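TBC1 domain family member 22A (Homo sapiens, PDB 2QFZ) contains a Rab-GAP TBC domain, the part modelled here, and may act as a GTPase-activating protein for Rab family proteins. Local coordinates at residues 54-59 with 266-271; 196-201 with 275-280. All coordinates share one frame; numbering follows the deposited sequence.

Contact 1: 54-59 with 266-271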
# COMPACT_ATOMS: atom_id res chain seq x y z
N PRO A 54 1.18 -16.51 8.59
CA PRO A 54 -0.01 -17.36 8.75
C PRO A 54 -1.33 -16.66 9.13
O PRO A 54 -2.42 -17.08 8.71
CB PRO A 54 0.41 -18.34 9.88
CG PRO A 54 1.90 -18.43 9.71
CD PRO A 54 2.32 -17.02 9.39
N VAL A 55 -1.25 -15.59 9.89
CA VAL A 55 -2.44 -14.85 10.28
C VAL A 55 -2.59 -13.49 9.58
O VAL A 55 -3.51 -12.73 9.89
CB VAL A 55 -2.48 -14.70 11.83
CG1 VAL A 55 -2.68 -16.06 12.46
CG2 VAL A 55 -1.21 -14.03 12.38
N ARG A 56 -1.72 -13.19 8.60
CA ARG A 56 -1.75 -11.88 7.97
C ARG A 56 -3.03 -11.64 7.16
O ARG A 56 -3.67 -10.63 7.35
CB ARG A 56 -0.47 -11.54 7.17
CG ARG A 56 -0.45 -10.17 6.59
CD ARG A 56 0.80 -9.92 5.73
NE ARG A 56 1.94 -9.42 6.50
CZ ARG A 56 3.18 -9.90 6.46
NH1 ARG A 56 3.48 -10.96 5.74
NH2 ARG A 56 4.12 -9.33 7.20
N PRO A 57 -3.44 -12.59 6.30
CA PRO A 57 -4.68 -12.37 5.57
C PRO A 57 -5.90 -12.03 6.45
O PRO A 57 -6.59 -11.05 6.15
CB PRO A 57 -4.89 -13.71 4.82
CG PRO A 57 -3.44 -14.21 4.65
CD PRO A 57 -2.85 -13.90 5.97
N MET A 58 -6.20 -12.82 7.47
CA MET A 58 -7.38 -12.48 8.32
C MET A 58 -7.15 -11.20 9.16
O MET A 58 -8.09 -10.45 9.43
CB MET A 58 -7.72 -13.65 9.23
CG MET A 58 -8.94 -13.47 10.16
SD MET A 58 -10.51 -12.94 9.39
CE MET A 58 -10.83 -14.32 8.27
N THR A 59 -5.92 -11.00 9.66
CA THR A 59 -5.61 -9.76 10.39
C THR A 59 -5.86 -8.50 9.52
O THR A 59 -6.59 -7.61 9.94
CB THR A 59 -4.19 -9.77 10.98
OG1 THR A 59 -4.03 -10.91 11.83
CG2 THR A 59 -3.90 -8.51 11.83
N LEU A 266 5.44 -2.83 5.84
CA LEU A 266 5.02 -1.46 6.00
C LEU A 266 3.49 -1.35 6.18
O LEU A 266 3.01 -0.64 7.09
CB LEU A 266 5.48 -0.67 4.78
CG LEU A 266 5.92 0.81 4.86
CD1 LEU A 266 7.15 1.03 5.72
CD2 LEU A 266 6.15 1.37 3.39
N TRP A 267 2.73 -2.09 5.36
CA TRP A 267 1.25 -1.97 5.44
C TRP A 267 0.66 -2.64 6.69
O TRP A 267 -0.44 -2.25 7.08
CB TRP A 267 0.53 -2.43 4.14
CG TRP A 267 0.72 -1.50 2.96
CD1 TRP A 267 1.65 -0.51 2.82
CD2 TRP A 267 -0.02 -1.52 1.75
NE1 TRP A 267 1.52 0.09 1.58
CE2 TRP A 267 0.50 -0.52 0.91
CE3 TRP A 267 -1.11 -2.27 1.30
CZ2 TRP A 267 -0.02 -0.26 -0.35
CZ3 TRP A 267 -1.61 -2.01 0.04
CH2 TRP A 267 -1.08 -1.05 -0.76
N ASP A 268 1.39 -3.59 7.34
CA ASP A 268 1.01 -4.12 8.67
C ASP A 268 0.84 -2.94 9.64
O ASP A 268 -0.18 -2.79 10.34
CB ASP A 268 2.06 -5.05 9.27
CG ASP A 268 2.17 -6.38 8.59
OD1 ASP A 268 1.35 -6.78 7.74
OD2 ASP A 268 3.16 -7.07 8.92
N THR A 269 1.84 -2.08 9.68
CA THR A 269 1.82 -0.93 10.55
C THR A 269 0.87 0.15 10.10
O THR A 269 0.19 0.75 10.94
CB THR A 269 3.23 -0.35 10.68
OG1 THR A 269 4.06 -1.40 11.15
CG2 THR A 269 3.26 0.82 11.70
N TYR A 270 0.81 0.43 8.78
CA TYR A 270 -0.21 1.39 8.29
C TYR A 270 -1.63 1.04 8.73
O TYR A 270 -2.43 1.93 9.03
CB TYR A 270 -0.19 1.60 6.77
CG TYR A 270 0.99 2.39 6.23
CD1 TYR A 270 1.93 2.96 7.06
CD2 TYR A 270 1.15 2.57 4.86
CE1 TYR A 270 3.00 3.68 6.55
CE2 TYR A 270 2.22 3.29 4.34
CZ TYR A 270 3.14 3.83 5.20
OH TYR A 270 4.18 4.52 4.74
N GLN A 271 -1.96 -0.24 8.73
CA GLN A 271 -3.32 -0.69 9.11
C GLN A 271 -3.54 -0.71 10.64
O GLN A 271 -4.65 -0.84 11.09
CB GLN A 271 -3.59 -2.06 8.48
CG GLN A 271 -4.25 -1.94 7.14
CD GLN A 271 -4.12 -3.14 6.30
OE1 GLN A 271 -3.12 -3.83 6.37
NE2 GLN A 271 -5.12 -3.39 5.45
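R56 reaches D268 on a side chain that runs out straight, with CG anti to the backbone N (chi1 -177°), and then bends at chi3 (-88°), which presents the NE side of the guanidinium to the acid. D268 sends its carboxylate to meet it with CG anti to its own carbonyl carbon. The result is a side-on, two-pronged salt bridge: R56 NE donates to D268 OD1 at 3.0 Å, and R56 NH2 donates to D268 OD2 at 3.0 Å. Both N-H groups point almost straight at their acceptors, and the guanidinium and carboxylate planes are 21° apart, nearly coplanar. OD1 receives NE on its syn lone pair; OD2 is met on its syn side, slightly off the carboxylate plane. W60 NE1 also donates to OD1, and the backbone N of I51 to OD2. R56 and W60 together match the RxxxW signature of TBC domains, and one acid ties both to helix 260-270. With two donors gripping each oxygen, the buried carboxylate of D268 is likely to stay ionised and be fixed in rotation.

Contact 2: 196-201 with 275-280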
# COMPACT_ATOMS: atom_id res chain seq x y z
N SER A 196 -10.45 -0.95 -1.86
CA SER A 196 -11.44 0.12 -1.74
C SER A 196 -11.40 0.85 -0.40
O SER A 196 -11.52 2.05 -0.36
CB SER A 196 -12.88 -0.37 -2.00
OG SER A 196 -13.01 -0.75 -3.35
N LYS A 197 -11.21 0.10 0.66
CA LYS A 197 -11.12 0.64 2.00
C LYS A 197 -9.86 1.52 2.19
O LYS A 197 -9.93 2.64 2.71
CB LYS A 197 -11.14 -0.55 2.99
CG LYS A 197 -11.97 -0.36 4.19
CD LYS A 197 -13.39 -0.85 3.97
CE LYS A 197 -14.31 -0.49 5.15
NZ LYS A 197 -15.79 -0.55 4.78
N LEU A 198 -8.71 1.00 1.78
CA LEU A 198 -7.49 1.81 1.67
C LEU A 198 -7.75 3.13 0.91
O LEU A 198 -7.42 4.19 1.38
CB LEU A 198 -6.42 1.00 0.96
CG LEU A 198 -4.99 1.58 0.89
CD1 LEU A 198 -4.00 0.52 0.33
CD2 LEU A 198 -4.91 2.82 -0.01
N LEU A 199 -8.37 3.05 -0.27
CA LEU A 199 -8.59 4.24 -1.08
C LEU A 199 -9.58 5.23 -0.51
O LEU A 199 -9.42 6.45 -0.72
CB LEU A 199 -9.00 3.85 -2.50
CG LEU A 199 -7.88 3.21 -3.32
CD1 LEU A 199 -8.45 2.37 -4.46
CD2 LEU A 199 -6.99 4.32 -3.87
N ASP A 200 -10.59 4.75 0.21
CA ASP A 200 -11.53 5.61 0.91
C ASP A 200 -10.90 6.52 2.01
O ASP A 200 -11.50 7.51 2.38
CB ASP A 200 -12.67 4.80 1.55
CG ASP A 200 -13.70 4.30 0.53
OD1 ASP A 200 -13.82 4.90 -0.60
OD2 ASP A 200 -14.39 3.29 0.87
N GLY A 201 -9.71 6.18 2.52
CA GLY A 201 -8.99 7.10 3.40
C GLY A 201 -8.05 8.07 2.69
O GLY A 201 -7.45 8.93 3.33
N ASP A 275 -5.32 6.52 10.80
CA ASP A 275 -5.05 7.18 9.51
C ASP A 275 -3.65 6.87 8.96
O ASP A 275 -2.92 7.77 8.57
CB ASP A 275 -5.23 8.70 9.64
CG ASP A 275 -6.65 9.08 10.03
OD1 ASP A 275 -7.60 8.46 9.52
OD2 ASP A 275 -6.80 10.03 10.85
N GLY A 276 -3.29 5.58 8.93
CA GLY A 276 -1.96 5.15 8.58
C GLY A 276 -1.52 5.50 7.18
O GLY A 276 -0.40 5.92 6.99
N PHE A 277 -2.38 5.29 6.19
CA PHE A 277 -2.02 5.49 4.78
C PHE A 277 -2.04 6.96 4.46
O PHE A 277 -1.37 7.42 3.57
CB PHE A 277 -3.02 4.76 3.85
CG PHE A 277 -2.93 3.29 3.94
CD1 PHE A 277 -1.92 2.59 3.25
CD2 PHE A 277 -3.82 2.57 4.74
CE1 PHE A 277 -1.83 1.21 3.33
CE2 PHE A 277 -3.73 1.14 4.83
CZ PHE A 277 -2.74 0.47 4.13
N SER A 278 -2.84 7.67 5.24
CA SER A 278 -3.16 9.04 5.02
C SER A 278 -2.13 9.95 5.69
O SER A 278 -1.52 10.77 5.04
CB SER A 278 -4.56 9.28 5.60
OG SER A 278 -4.93 10.60 5.40
N HIS A 279 -1.92 9.75 6.99
CA HIS A 279 -1.20 10.68 7.86
C HIS A 279 0.16 10.09 8.23
O HIS A 279 1.20 10.68 7.95
CB HIS A 279 -2.07 10.95 9.10
CG HIS A 279 -1.44 11.83 10.14
ND1 HIS A 279 -1.24 11.41 11.44
CD2 HIS A 279 -1.02 13.12 10.08
CE1 HIS A 279 -0.70 12.40 12.14
NE2 HIS A 279 -0.56 13.45 11.34
N PHE A 280 0.17 8.89 8.84
CA PHE A 280 1.46 8.26 9.19
C PHE A 280 2.42 8.13 8.00
O PHE A 280 3.61 8.30 8.18
CB PHE A 280 1.28 6.91 9.86
CG PHE A 280 2.49 6.45 10.62
CD1 PHE A 280 3.13 7.29 11.54
CD2 PHE A 280 3.03 5.18 10.40
CE1 PHE A 280 4.27 6.88 12.22
CE2 PHE A 280 4.16 4.75 11.12
CZ PHE A 280 4.76 5.60 12.03
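L198 sits squarely over one face of the F277 ring: L198 CG lies 3.8 Å from the ring centroid and just 4° off the normal, a CH-pi contact. Its CD1 leans toward one side of the same face, with L198 CD1 at 3.8 Å from F277 CE1. The leucine extends with CG anti to the backbone N (chi1 -172°) and crosses the phenylalanine at about a right angle. This is the tight part, and it continues into the protein, where W267 and Y270 meet F277 in edge-to-face pairs and L153 and F157 of helix 150-162 also touch L198. The other part is looser and nearer solvent. There the backbones come closest, G201 CA to S278 CA at 6.4 Å, yet G201 O stays 3.7 Å from S278 OG, a plain van der Waals approach beside an exposed glycine. Were F277 replaced by an alanine, a gap would probably open under L198 and the W267 and Y270 rings would lose an edge-to-face partner. The contact sets the C-terminal end of helix 181-200 against the first turn of helix 276-291, a wider pi-type one, a helix-to-helix packing that belongs to the all-helical fold of the TBC domain.

How the contacts relate
Contacts 1 and 2 have centres about 14 Å apart within a single TBC domain, and their segments alternate along the chain: 54-59, 196-201, 266-271, then 275-280. Helices 260-270 and 276-291, which supply the later segment of each contact, follow one another directly. The two contacts touch through W267 and Y270: W267 CH2 is 3.5 Å from L198 CD1, and Y270 CD2 is 3.5 Å from F277 CD1. Helix 150-162 borders both, packing on R56 as well as on L198. Helix 260-270 thus carries a polar link to helix 56-63 and aromatic packing toward helices 181-200 and 276-291, joining sequence-distant parts of the domain.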